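PDB 4MNN: glutaredoxin related protein from Sulfolobus solfataricus, which probably acts as an atypical protein disulfide oxidoreductase of the glutaredoxin family, built on thioredoxin folds. Local coordinates for residues K8-A13 with F74-V79; Q22-D27 with E40-C45; N84-D89 with L121-Q126; G101-F106 with V131-Y136. All blocks are in the same frame, centred on the assembly; numbering follows the deposited sequence.

Interaction 1 of 4, residues K8-A13 with F74-V79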
loop_
_atom_site.group_PDB
_atom_site.type_symbol
_atom_site.label_atom_id
_atom_site.label_comp_id
_atom_site.label_asym_id
_atom_site.label_seq_id
_atom_site.Cartn_x
_atom_site.Cartn_y
_atom_site.Cartn_z
ATOM N N LYS A 8 1.941 -15.683 8.911
ATOM C CA LYS A 8 1.418 -16.042 10.222
ATOM C C LYS A 8 2.036 -15.197 11.327
ATOM O O LYS A 8 1.349 -14.702 12.237
ATOM C CB LYS A 8 1.687 -17.518 10.530
ATOM C CG LYS A 8 1.101 -17.961 11.882
ATOM C CD LYS A 8 1.378 -19.429 12.193
ATOM C CE LYS A 8 0.540 -19.882 13.400
ATOM N NZ LYS A 8 0.335 -21.369 13.463
ATOM N N GLU A 9 3.353 -15.059 11.278
ATOM C CA GLU A 9 4.025 -14.333 12.328
ATOM C C GLU A 9 3.570 -12.894 12.440
ATOM O O GLU A 9 3.498 -12.341 13.548
ATOM C CB GLU A 9 5.529 -14.428 12.143
ATOM C CG GLU A 9 6.055 -15.824 12.502
ATOM C CD GLU A 9 5.789 -16.188 13.955
ATOM O OE1 GLU A 9 5.121 -17.214 14.208
ATOM O OE2 GLU A 9 6.244 -15.440 14.847
ATOM N N TYR A 10 3.228 -12.299 11.308
ATOM C CA TYR A 10 2.764 -10.922 11.342
ATOM C C TYR A 10 1.286 -10.786 11.606
ATOM O O TYR A 10 0.871 -9.897 12.331
ATOM C CB TYR A 10 3.050 -10.210 10.017
ATOM C CG TYR A 10 4.443 -9.651 9.928
ATOM C CD1 TYR A 10 5.524 -10.472 9.661
ATOM C CD2 TYR A 10 4.685 -8.285 10.168
ATOM C CE1 TYR A 10 6.826 -9.968 9.635
ATOM C CE2 TYR A 10 5.980 -7.773 10.142
ATOM C CZ TYR A 10 7.046 -8.622 9.877
ATOM O OH TYR A 10 8.333 -8.120 9.867
ATOM N N LEU A 11 0.492 -11.690 11.044
ATOM C CA LEU A 11 -0.945 -11.545 11.138
ATOM C C LEU A 11 -1.727 -12.336 12.155
ATOM O O LEU A 11 -2.832 -11.927 12.541
ATOM C CB LEU A 11 -1.536 -11.784 9.758
ATOM C CG LEU A 11 -0.876 -10.942 8.654
ATOM C CD1 LEU A 11 -1.643 -11.141 7.355
ATOM C CD2 LEU A 11 -0.853 -9.453 9.043
ATOM N N ASN A 12 -1.172 -13.451 12.601
ATOM C CA ASN A 12 -1.904 -14.276 13.546
ATOM C C ASN A 12 -2.406 -13.509 14.769
ATOM O O ASN A 12 -3.495 -13.783 15.232
ATOM C CB ASN A 12 -1.072 -15.491 13.986
ATOM C CG ASN A 12 -1.904 -16.508 14.755
ATOM O OD1 ASN A 12 -3.067 -16.768 14.409
ATOM N ND2 ASN A 12 -1.317 -17.098 15.792
ATOM N N ALA A 13 -1.646 -12.552 15.277
ATOM C CA ALA A 13 -2.088 -11.807 16.462
ATOM C C ALA A 13 -3.234 -10.847 16.129
ATOM O O ALA A 13 -4.291 -10.843 16.798
ATOM C CB ALA A 13 -0.922 -11.029 17.058
ATOM N N PHE A 74 4.225 -4.099 3.444
ATOM C CA PHE A 74 2.785 -4.343 3.319
ATOM C C PHE A 74 2.237 -5.025 4.589
ATOM O O PHE A 74 1.246 -4.575 5.171
ATOM C CB PHE A 74 2.526 -5.201 2.064
ATOM C CG PHE A 74 1.085 -5.619 1.899
ATOM C CD1 PHE A 74 0.112 -4.689 1.527
ATOM C CD2 PHE A 74 0.708 -6.935 2.116
ATOM C CE1 PHE A 74 -1.238 -5.081 1.371
ATOM C CE2 PHE A 74 -0.647 -7.333 1.965
ATOM C CZ PHE A 74 -1.605 -6.392 1.594
ATOM N N LEU A 75 2.898 -6.086 5.039
ATOM C CA LEU A 75 2.487 -6.771 6.260
ATOM C C LEU A 75 2.591 -5.838 7.452
ATOM O O LEU A 75 1.737 -5.858 8.333
ATOM C CB LEU A 75 3.367 -8.007 6.522
ATOM C CG LEU A 75 3.135 -9.138 5.532
ATOM C CD1 LEU A 75 4.145 -10.218 5.768
ATOM C CD2 LEU A 75 1.693 -9.640 5.658
ATOM N N ASN A 76 3.638 -5.026 7.505
ATOM C CA ASN A 76 3.773 -4.087 8.601
ATOM C C ASN A 76 2.607 -3.111 8.632
ATOM O O ASN A 76 2.150 -2.700 9.709
ATOM C CB ASN A 76 5.042 -3.262 8.451
ATOM C CG ASN A 76 6.121 -3.673 9.408
ATOM O OD1 ASN A 76 6.326 -4.845 9.651
ATOM N ND2 ASN A 76 6.857 -2.693 9.924
ATOM N N SER A 77 2.148 -2.686 7.462
ATOM C CA SER A 77 1.066 -1.730 7.451
ATOM C C SER A 77 -0.190 -2.366 7.979
ATOM O O SER A 77 -0.996 -1.711 8.629
ATOM C CB SER A 77 0.786 -1.163 6.044
ATOM O OG SER A 77 0.223 -2.131 5.158
ATOM N N LEU A 78 -0.404 -3.644 7.674
ATOM C CA LEU A 78 -1.615 -4.299 8.175
ATOM C C LEU A 78 -1.644 -4.281 9.712
ATOM O O LEU A 78 -2.676 -4.004 10.340
ATOM C CB LEU A 78 -1.637 -5.750 7.688
ATOM C CG LEU A 78 -2.451 -6.102 6.414
ATOM C CD1 LEU A 78 -2.641 -4.955 5.508
ATOM C CD2 LEU A 78 -1.829 -7.307 5.721
ATOM N N VAL A 79 -0.512 -4.626 10.308
ATOM C CA VAL A 79 -0.431 -4.660 11.767
ATOM C C VAL A 79 -0.611 -3.262 12.357
ATOM O O VAL A 79 -1.327 -3.088 13.336
ATOM C CB VAL A 79 0.929 -5.253 12.195
ATOM C CG1 VAL A 79 1.092 -5.188 13.740
ATOM C CG2 VAL A 79 1.040 -6.687 11.668
#
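The ring of Tyr10 and the amide of Asn76 are the flat groups that meet here, their planes 47° apart. Asn76 OD1 comes to the edge of the ring, near its plane, and lies 3.0 Å from Tyr10 CE2, an approach of the carbonyl oxygen to an aromatic C-H rather than to the ring face. Val79 CG2 is also near the ring plane, beyond CD2. Leu75 approaches obliquely: its CB is 4.3 Å from the Tyr10 ring centroid and 29° off the normal, an off-centre CH-pi contact, and the two side chains cross at about a right angle. Tyr10 CG stands beside its own backbone N (chi1 -84°), a setting that carries the ring across Leu75 and on to Asn76. The contact joins helix 4-11 to helix 71-83 within the N-terminal thioredoxin-like unit; Phe33 of helix 27-33 also touches Leu11 and Leu75. Leu11 extends the apolar contact. Its two methyls diverge, CD1 meeting Leu75 CD2 at 4.0 Å and CD2 meeting Leu78 CB at 4.0 Å. Val79 reaches the backbone as well, with CG2 3.3 Å from Tyr10 O. No hydrogen bond links the two segments, and Asn76 ND2 makes a weak hydrogen bond to Glu119 of helix 114-127.

Interaction 2 of 4, residues Q22-D27 with E40-C45; sequences QQCNGD and ETLNNC
Gln23 and Thr41 lie side by side on neighbouring strands, 19-24 and 38-41, the two parallel strands that, with helix 27-33, make a beta-alpha-beta unit. From CB, the Gln23 chain takes the crowded position between backbone N and carbonyl carbon (chi1 68°) and bends again at chi2, which lays the amide beside Thr41 and within reach of the Gly26-Asp27 turn that follows the strand. CG passes 4.0 Å from Glu40 O, and CD brings the amide beside Thr41. NE2 then donates twice, to Thr41 OG1 at 3.0 Å and to Asp27 OD1 in a straight bond (180°), while OE1 accepts from Gly26 N, the N-cap residue of helix 27-33. Both amide ends are thus used, which fixes the rotation of the group. On the other face of the sheet, Gln22 NE2 reaches Glu40 OE1 at 2.8 Å from above the carboxylate plane. The backbones pair through Gln23 N to Glu40 O and Leu42 N to Gln23 O. Past the strand ends, Asn25 ND2 donates to Cys45 O, and a water connects Asn25 OD1 with Cys45 N. The covalent tie is the disulfide, Cys24 SG to Cys45 SG at 2.0 Å, with a chi3 of -86°.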
loop_
_atom_site.group_PDB
_atom_site.type_symbol
_atom_site.label_atom_id
_atom_site.label_comp_id
_atom_site.label_asym_id
_atom_site.label_seq_id
_atom_site.Cartn_x
_atom_site.Cartn_y
_atom_site.Cartn_z
ATOM N N GLN A 22 -9.275 -6.315 0.129
ATOM C CA GLN A 22 -10.056 -6.661 -1.051
ATOM C C GLN A 22 -9.000 -6.849 -2.123
ATOM O O GLN A 22 -8.147 -5.989 -2.319
ATOM C CB GLN A 22 -10.990 -5.540 -1.483
ATOM C CG GLN A 22 -11.981 -5.125 -0.424
ATOM C CD GLN A 22 -12.973 -4.120 -0.978
ATOM O OE1 GLN A 22 -12.594 -3.228 -1.727
ATOM N NE2 GLN A 22 -14.235 -4.263 -0.615
ATOM N N GLN A 23 -9.052 -7.950 -2.852
ATOM C CA GLN A 23 -8.006 -8.134 -3.846
ATOM C C GLN A 23 -8.498 -8.849 -5.068
ATOM O O GLN A 23 -9.554 -9.448 -5.019
ATOM C CB GLN A 23 -6.900 -9.010 -3.249
ATOM C CG GLN A 23 -7.330 -10.475 -2.981
ATOM C CD GLN A 23 -7.119 -11.406 -4.195
ATOM O OE1 GLN A 23 -6.169 -11.237 -4.978
ATOM N NE2 GLN A 23 -7.988 -12.399 -4.335
ATOM N N CYS A 24 -7.731 -8.766 -6.153
ATOM C CA CYS A 24 -8.031 -9.594 -7.308
ATOM C C CYS A 24 -6.746 -9.904 -8.042
ATOM O O CYS A 24 -5.772 -9.133 -8.021
ATOM C CB CYS A 24 -9.053 -8.978 -8.251
ATOM S SG CYS A 24 -8.669 -7.272 -8.638
ATOM N N ASN A 25 -6.737 -11.078 -8.658
ATOM C CA ASN A 25 -5.617 -11.571 -9.424
ATOM C C ASN A 25 -4.365 -11.876 -8.597
ATOM O O ASN A 25 -3.268 -11.940 -9.125
ATOM C CB ASN A 25 -5.316 -10.610 -10.584
ATOM C CG ASN A 25 -6.485 -10.506 -11.590
ATOM O OD1 ASN A 25 -7.595 -11.025 -11.353
ATOM N ND2 ASN A 25 -6.241 -9.819 -12.714
ATOM N N GLY A 26 -4.541 -12.065 -7.297
ATOM C CA GLY A 26 -3.403 -12.437 -6.477
ATOM C C GLY A 26 -3.911 -13.526 -5.562
ATOM O O GLY A 26 -3.446 -13.657 -4.431
ATOM N N ASP A 27 -4.835 -14.346 -6.083
ATOM C CA ASP A 27 -5.496 -15.371 -5.264
ATOM C C ASP A 27 -4.577 -16.312 -4.513
ATOM O O ASP A 27 -4.801 -16.569 -3.342
ATOM C CB ASP A 27 -6.443 -16.272 -6.100
ATOM C CG ASP A 27 -7.611 -15.523 -6.731
ATOM O OD1 ASP A 27 -7.721 -14.290 -6.548
ATOM O OD2 ASP A 27 -8.434 -16.190 -7.424
ATOM N N GLU A 40 -11.691 -10.297 0.709
ATOM C CA GLU A 40 -12.755 -10.260 -0.291
ATOM C C GLU A 40 -12.074 -10.302 -1.640
ATOM O O GLU A 40 -11.102 -9.586 -1.859
ATOM C CB GLU A 40 -13.537 -8.951 -0.196
ATOM C CG GLU A 40 -14.325 -8.797 1.074
ATOM C CD GLU A 40 -14.968 -7.424 1.158
ATOM O OE1 GLU A 40 -15.204 -6.795 0.094
ATOM O OE2 GLU A 40 -15.247 -6.994 2.285
ATOM N N THR A 41 -12.557 -11.139 -2.550
ATOM C CA THR A 41 -11.942 -11.234 -3.853
ATOM C C THR A 41 -12.850 -10.525 -4.834
ATOM O O THR A 41 -14.019 -10.877 -4.978
ATOM C CB THR A 41 -11.701 -12.724 -4.268
ATOM O OG1 THR A 41 -10.711 -13.304 -3.390
ATOM C CG2 THR A 41 -11.173 -12.812 -5.720
ATOM N N LEU A 42 -12.307 -9.514 -5.493
ATOM C CA LEU A 42 -13.070 -8.701 -6.432
ATOM C C LEU A 42 -13.132 -9.419 -7.769
ATOM O O LEU A 42 -12.300 -10.289 -8.063
ATOM C CB LEU A 42 -12.398 -7.340 -6.620
ATOM C CG LEU A 42 -12.164 -6.506 -5.360
ATOM C CD1 LEU A 42 -11.398 -5.249 -5.718
ATOM C CD2 LEU A 42 -13.461 -6.167 -4.697
ATOM N N ASN A 43 -14.109 -9.022 -8.577
ATOM C CA ASN A 43 -14.315 -9.617 -9.885
ATOM C C ASN A 43 -13.960 -8.695 -11.045
ATOM O O ASN A 43 -13.905 -7.472 -10.898
ATOM C CB ASN A 43 -15.791 -10.025 -10.064
ATOM C CG ASN A 43 -16.276 -10.980 -8.993
ATOM O OD1 ASN A 43 -15.737 -12.063 -8.832
ATOM N ND2 ASN A 43 -17.304 -10.584 -8.259
ATOM N N ASN A 44 -13.721 -9.331 -12.193
ATOM C CA ASN A 44 -13.445 -8.689 -13.469
ATOM C C ASN A 44 -12.231 -7.759 -13.544
ATOM O O ASN A 44 -12.313 -6.682 -14.150
ATOM C CB ASN A 44 -14.718 -7.935 -13.922
ATOM C CG ASN A 44 -15.960 -8.828 -13.944
ATOM O OD1 ASN A 44 -15.967 -9.877 -14.590
ATOM N ND2 ASN A 44 -17.028 -8.408 -13.228
ATOM N N CYS A 45 -11.111 -8.162 -12.940
ATOM C CA CYS A 45 -9.908 -7.333 -12.953
ATOM C C CYS A 45 -8.948 -7.693 -14.080
ATOM O O CYS A 45 -8.579 -8.858 -14.252
ATOM C CB CYS A 45 -9.138 -7.443 -11.618
ATOM S SG CYS A 45 -10.011 -6.869 -10.129
HETATM O O HOH W 1 -10.388 -10.827 -11.702
#

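Interaction 3 of 4, residues N84-D89 with L121-Q126; sequences NVVNLD and LYQVSQ
A loop carbonyl, Val85 O, is met by the side-chain amide of Gln126 from well above its plane, 61° out of it, an unusual direction for a bond that is otherwise sound. Gln126 NE2 lies 3.0 Å from Val85 O, the angle at the hydrogen is 162°, and the acceptor stays close to the plane of the glutamine amide. The same NE2 donates to a water 2.9 Å away, and this water in turn donates to Asn84 OD1, so two adjacent loop residues are tied to one amide nitrogen. Val86 slides past Gln126 in the opposite direction, with its CG2 methyl 3.5 Å from Gln126 NE2. Segment 84-89 is the connection between helix 71-83 and helix 90-96. Asn84, with positive phi, is the C-prime residue of the Schellman motif that ends the first of these helices, and Asp89 is the N-cap of the second, its OD2 bonding to Glu92 N. Between these two helix ends the connection lies against helix 114-127, the helix that links strands 101-107 and 131-137 of the C-terminal thioredoxin fold. Gln123, one turn before Gln126, extends toward the backbone of Asn87 and packs against Leu88. Leu88 CD1 rests 3.7 Å from Gln123 CB, its side chain crossing that of Gln123 at a slant, and the same methyl comes within 4.4 Å of Val124 CG2. Phe120 and Ile127 of helix 114-127 also touch Leu88, and Arg80 of helix 71-83 touches both glutamines.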
loop_
_atom_site.group_PDB
_atom_site.type_symbol
_atom_site.label_atom_id
_atom_site.label_comp_id
_atom_site.label_asym_id
_atom_site.label_seq_id
_atom_site.Cartn_x
_atom_site.Cartn_y
_atom_site.Cartn_z
ATOM N N ASN A 84 -3.885 0.435 15.210
ATOM C CA ASN A 84 -4.014 1.893 15.239
ATOM C C ASN A 84 -2.780 2.542 15.847
ATOM O O ASN A 84 -2.869 3.442 16.706
ATOM C CB ASN A 84 -5.265 2.323 16.005
ATOM C CG ASN A 84 -5.522 3.820 15.890
ATOM O OD1 ASN A 84 -5.124 4.444 14.904
ATOM N ND2 ASN A 84 -6.195 4.401 16.887
ATOM N N VAL A 85 -1.617 2.072 15.414
ATOM C CA VAL A 85 -0.366 2.644 15.868
ATOM C C VAL A 85 0.447 3.199 14.693
ATOM O O VAL A 85 0.444 2.644 13.605
ATOM C CB VAL A 85 0.501 1.619 16.607
ATOM C CG1 VAL A 85 1.057 0.584 15.652
ATOM C CG2 VAL A 85 1.642 2.338 17.303
ATOM N N VAL A 86 1.123 4.317 14.921
ATOM C CA VAL A 86 1.973 4.910 13.899
ATOM C C VAL A 86 3.347 5.128 14.545
ATOM O O VAL A 86 3.441 5.436 15.737
ATOM C CB VAL A 86 1.345 6.236 13.402
ATOM C CG1 VAL A 86 2.423 7.224 12.991
ATOM C CG2 VAL A 86 0.401 5.933 12.201
ATOM N N ASN A 87 4.414 4.950 13.780
ATOM C CA ASN A 87 5.734 5.133 14.356
ATOM C C ASN A 87 6.490 6.378 13.868
ATOM O O ASN A 87 7.658 6.565 14.203
ATOM C CB ASN A 87 6.561 3.856 14.160
ATOM C CG ASN A 87 5.979 2.666 14.949
ATOM O OD1 ASN A 87 5.889 2.713 16.189
ATOM N ND2 ASN A 87 5.563 1.613 14.238
ATOM N N LEU A 88 5.832 7.227 13.078
ATOM C CA LEU A 88 6.479 8.460 12.629
ATOM C C LEU A 88 6.567 9.374 13.874
ATOM O O LEU A 88 5.733 9.277 14.782
ATOM C CB LEU A 88 5.635 9.126 11.535
ATOM C CG LEU A 88 5.478 8.287 10.267
ATOM C CD1 LEU A 88 4.669 9.047 9.259
ATOM C CD2 LEU A 88 6.828 7.965 9.691
ATOM N N ASP A 89 7.559 10.259 13.931
ATOM C CA ASP A 89 7.692 11.132 15.105
ATOM C C ASP A 89 6.637 12.248 15.078
ATOM O O ASP A 89 5.988 12.463 14.052
ATOM C CB ASP A 89 9.116 11.720 15.183
ATOM C CG ASP A 89 9.414 12.705 14.062
ATOM O OD1 ASP A 89 10.411 12.474 13.344
ATOM O OD2 ASP A 89 8.667 13.712 13.892
ATOM N N LEU A 121 4.647 6.335 3.537
ATOM C CA LEU A 121 3.325 6.755 3.059
ATOM C C LEU A 121 2.179 5.935 3.636
ATOM O O LEU A 121 1.095 6.476 3.842
ATOM C CB LEU A 121 3.286 6.754 1.521
ATOM C CG LEU A 121 4.188 7.831 0.918
ATOM C CD1 LEU A 121 4.183 7.703 -0.638
ATOM C CD2 LEU A 121 3.681 9.256 1.336
ATOM N N TYR A 122 2.411 4.653 3.936
ATOM C CA TYR A 122 1.342 3.827 4.537
ATOM C C TYR A 122 0.974 4.470 5.864
ATOM O O TYR A 122 -0.201 4.507 6.246
ATOM C CB TYR A 122 1.807 2.403 4.808
ATOM C CG TYR A 122 1.951 1.550 3.573
ATOM C CD1 TYR A 122 2.948 0.562 3.500
ATOM C CD2 TYR A 122 1.070 1.705 2.485
ATOM C CE1 TYR A 122 3.067 -0.270 2.369
ATOM C CE2 TYR A 122 1.176 0.880 1.334
ATOM C CZ TYR A 122 2.175 -0.107 1.299
ATOM O OH TYR A 122 2.268 -0.965 0.232
ATOM N N GLN A 123 1.975 4.986 6.570
ATOM C CA GLN A 123 1.692 5.619 7.856
ATOM C C GLN A 123 0.989 6.954 7.663
ATOM O O GLN A 123 0.127 7.308 8.448
ATOM C CB GLN A 123 2.972 5.760 8.656
ATOM C CG GLN A 123 3.457 4.375 9.104
ATOM C CD GLN A 123 4.763 4.437 9.818
ATOM O OE1 GLN A 123 5.823 4.329 9.208
ATOM N NE2 GLN A 123 4.703 4.628 11.130
ATOM N N VAL A 124 1.361 7.693 6.624
ATOM C CA VAL A 124 0.677 8.942 6.337
ATOM C C VAL A 124 -0.825 8.661 6.038
ATOM O O VAL A 124 -1.720 9.405 6.489
ATOM C CB VAL A 124 1.335 9.653 5.133
ATOM C CG1 VAL A 124 0.521 10.863 4.731
ATOM C CG2 VAL A 124 2.773 10.046 5.471
ATOM N N SER A 125 -1.126 7.584 5.310
ATOM C CA SER A 125 -2.536 7.271 4.986
ATOM C C SER A 125 -3.342 6.938 6.246
ATOM O O SER A 125 -4.563 7.119 6.285
ATOM C CB SER A 125 -2.622 6.098 3.976
ATOM O OG SER A 125 -2.438 4.811 4.569
ATOM N N GLN A 126 -2.645 6.456 7.271
ATOM C CA GLN A 126 -3.274 6.140 8.568
ATOM C C GLN A 126 -3.640 7.404 9.335
ATOM O O GLN A 126 -4.712 7.485 9.961
ATOM C CB GLN A 126 -2.290 5.384 9.446
ATOM C CG GLN A 126 -2.481 3.925 9.562
ATOM C CD GLN A 126 -1.443 3.325 10.505
ATOM O OE1 GLN A 126 -0.335 3.027 10.100
ATOM N NE2 GLN A 126 -1.795 3.192 11.764
HETATM O O HOH W 2 -4.580 3.763 12.255
#

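Interaction 4 of 4, residues G101-F106 with V131-Y136; sequences GSVKLF and VKLEIY
Lys132 O receives two donors: Val103 N of the adjacent strand at 3.0 Å, and a water at 2.7 Å. This water also donates to Glu134 OE1 and accepts from Ser102 OG, bridging the strands on the face that carries Ser102, Lys104, Glu134 and Tyr136. The backbones run parallel, 23° apart, in register from Gly101 with Val131 to Phe106 with Tyr136. Of the five backbone hydrogen bonds, the shortest is Tyr136 N to Leu105 O at 2.8 Å. Lys104 extends alongside Glu134, its CE 3.4 Å from Glu134 OE1, but Lys104 NZ stays 4.1 Å from that oxygen, too far for a salt bridge. Its ammonium instead pairs with Asp160 and bonds to Tyr148, while Glu134 OE2 is hydrogen-bonded to Tyr63 OH. The lysine chain also passes Tyr136, with CD 3.8 Å from CE1 of that ring. Phe106 and Tyr136 lie side by side, both with CG beside the backbone N, their planes almost parallel (11°) but displaced so far, with centroids 5.1 Å apart, that the rings hardly overlap; Tyr136 CD1 sits over one face of the phenylalanine. The opposite sheet face is apolar: Val103 CG2 meets Val131 CG1 at 3.6 Å, and Leu105 lies alongside Ile135. Helix 114-127 connects the two strands in a beta-alpha-beta crossover and packs on Leu105 and Leu133, with strand 155-158 beside strand 101-107 and strand 57-63 beside strand 131-137.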
loop_
_atom_site.group_PDB
_atom_site.type_symbol
_atom_site.label_atom_id
_atom_site.label_comp_id
_atom_site.label_asym_id
_atom_site.label_seq_id
_atom_site.Cartn_x
_atom_site.Cartn_y
_atom_site.Cartn_z
ATOM N N GLY A 101 -5.465 15.476 -0.759
ATOM C CA GLY A 101 -5.550 14.978 -2.114
ATOM C C GLY A 101 -4.838 13.705 -2.500
ATOM O O GLY A 101 -4.388 12.912 -1.685
ATOM N N SER A 102 -4.717 13.538 -3.798
ATOM C CA SER A 102 -4.103 12.339 -4.343
ATOM C C SER A 102 -2.605 12.284 -4.093
ATOM O O SER A 102 -1.901 13.281 -4.240
ATOM C CB SER A 102 -4.358 12.293 -5.847
ATOM O OG SER A 102 -3.631 11.239 -6.465
ATOM N N VAL A 103 -2.147 11.105 -3.701
ATOM C CA VAL A 103 -0.727 10.847 -3.511
ATOM C C VAL A 103 -0.519 9.498 -4.201
ATOM O O VAL A 103 -1.113 8.494 -3.795
ATOM C CB VAL A 103 -0.328 10.715 -2.005
ATOM C CG1 VAL A 103 1.199 10.400 -1.885
ATOM C CG2 VAL A 103 -0.656 12.011 -1.270
ATOM N N LYS A 104 0.278 9.473 -5.270
ATOM C CA LYS A 104 0.574 8.231 -5.969
ATOM C C LYS A 104 2.045 7.932 -5.889
ATOM O O LYS A 104 2.883 8.774 -6.231
ATOM C CB LYS A 104 0.186 8.305 -7.443
ATOM C CG LYS A 104 -1.314 8.500 -7.601
ATOM C CD LYS A 104 -1.731 8.690 -9.051
ATOM C CE LYS A 104 -3.275 8.795 -9.072
ATOM N NZ LYS A 104 -3.812 8.695 -10.424
ATOM N N LEU A 105 2.349 6.719 -5.463
ATOM C CA LEU A 105 3.733 6.277 -5.350
ATOM C C LEU A 105 3.976 5.189 -6.388
ATOM O O LEU A 105 3.233 4.220 -6.433
ATOM C CB LEU A 105 3.993 5.685 -3.953
ATOM C CG LEU A 105 5.362 4.984 -3.843
ATOM C CD1 LEU A 105 6.475 6.014 -3.997
ATOM C CD2 LEU A 105 5.518 4.257 -2.473
ATOM N N PHE A 106 4.979 5.375 -7.239
ATOM C CA PHE A 106 5.362 4.365 -8.206
ATOM C C PHE A 106 6.577 3.629 -7.679
ATOM O O PHE A 106 7.534 4.251 -7.224
ATOM C CB PHE A 106 5.678 5.015 -9.556
ATOM C CG PHE A 106 4.435 5.590 -10.221
ATOM C CD1 PHE A 106 3.718 4.834 -11.135
ATOM C CD2 PHE A 106 3.923 6.818 -9.817
ATOM C CE1 PHE A 106 2.507 5.285 -11.636
ATOM C CE2 PHE A 106 2.703 7.289 -10.307
ATOM C CZ PHE A 106 1.999 6.510 -11.220
ATOM N N VAL A 131 -5.966 12.347 2.579
ATOM C CA VAL A 131 -5.018 11.930 1.539
ATOM C C VAL A 131 -5.593 10.657 0.904
ATOM O O VAL A 131 -6.159 9.836 1.604
ATOM C CB VAL A 131 -3.608 11.608 2.151
ATOM C CG1 VAL A 131 -2.850 10.617 1.263
ATOM C CG2 VAL A 131 -2.766 12.897 2.264
ATOM N N LYS A 132 -5.479 10.514 -0.413
ATOM C CA LYS A 132 -5.948 9.294 -1.073
ATOM C C LYS A 132 -4.684 8.673 -1.656
ATOM O O LYS A 132 -4.192 9.121 -2.689
ATOM C CB LYS A 132 -6.946 9.590 -2.193
ATOM C CG LYS A 132 -7.424 8.277 -2.839
ATOM C CD LYS A 132 -8.314 8.504 -4.025
ATOM C CE LYS A 132 -8.906 7.187 -4.464
ATOM N NZ LYS A 132 -9.835 7.311 -5.610
ATOM N N LEU A 133 -4.151 7.674 -0.941
ATOM C CA LEU A 133 -2.913 6.989 -1.324
ATOM C C LEU A 133 -3.120 5.814 -2.269
ATOM O O LEU A 133 -3.927 4.926 -2.012
ATOM C CB LEU A 133 -2.181 6.472 -0.054
ATOM C CG LEU A 133 -0.877 5.689 -0.326
ATOM C CD1 LEU A 133 0.131 6.645 -0.974
ATOM C CD2 LEU A 133 -0.327 5.092 0.983
ATOM N N GLU A 134 -2.380 5.808 -3.364
ATOM C CA GLU A 134 -2.420 4.693 -4.317
ATOM C C GLU A 134 -0.980 4.354 -4.616
ATOM O O GLU A 134 -0.160 5.272 -4.807
ATOM C CB GLU A 134 -3.149 5.107 -5.602
ATOM C CG GLU A 134 -4.668 5.296 -5.324
ATOM C CD GLU A 134 -5.457 5.801 -6.518
ATOM O OE1 GLU A 134 -5.192 6.923 -6.990
ATOM O OE2 GLU A 134 -6.346 5.065 -6.968
ATOM N N ILE A 135 -0.660 3.061 -4.654
ATOM C CA ILE A 135 0.709 2.626 -4.945
ATOM C C ILE A 135 0.617 1.872 -6.242
ATOM O O ILE A 135 -0.319 1.122 -6.427
ATOM C CB ILE A 135 1.233 1.628 -3.898
ATOM C CG1 ILE A 135 0.879 2.108 -2.484
ATOM C CG2 ILE A 135 2.750 1.430 -4.100
ATOM C CD1 ILE A 135 1.516 3.409 -2.073
ATOM N N TYR A 136 1.578 2.076 -7.139
ATOM C CA TYR A 136 1.577 1.373 -8.424
ATOM C C TYR A 136 2.883 0.666 -8.688
ATOM O O TYR A 136 3.927 1.281 -8.584
ATOM C CB TYR A 136 1.396 2.347 -9.589
ATOM C CG TYR A 136 0.070 3.063 -9.610
ATOM C CD1 TYR A 136 -0.142 4.222 -8.842
ATOM C CD2 TYR A 136 -0.975 2.582 -10.402
ATOM C CE1 TYR A 136 -1.367 4.894 -8.865
ATOM C CE2 TYR A 136 -2.216 3.241 -10.428
ATOM C CZ TYR A 136 -2.401 4.392 -9.664
ATOM O OH TYR A 136 -3.620 5.035 -9.691
HETATM O O HOH W 3 -4.683 8.961 -5.389
#

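How the interactions relate
Interaction 4 is the buried contact, whereas interactions 1, 2 and 3 are partly buried. Interactions 2 and 4 belong to the same mixed sheet and each joins the parallel strands of a beta-alpha-beta unit, but interaction 2, at an outermost strand, adds side-chain amides and a disulfide to a short backbone ladder, while interaction 4, inside the sheet, combines a longer ladder with an apolar face. Interaction 1 packs helix on helix without a hydrogen bond; interaction 3 sets a loop on a helix mainly through glutamines. Helix 71-83 meets helix 114-127 where Ser77 touches Tyr122, and Leu121 and Ser125 pack on interaction 4, so that interaction 3 touches both 1 and 4, while interaction 2 touches none of the others.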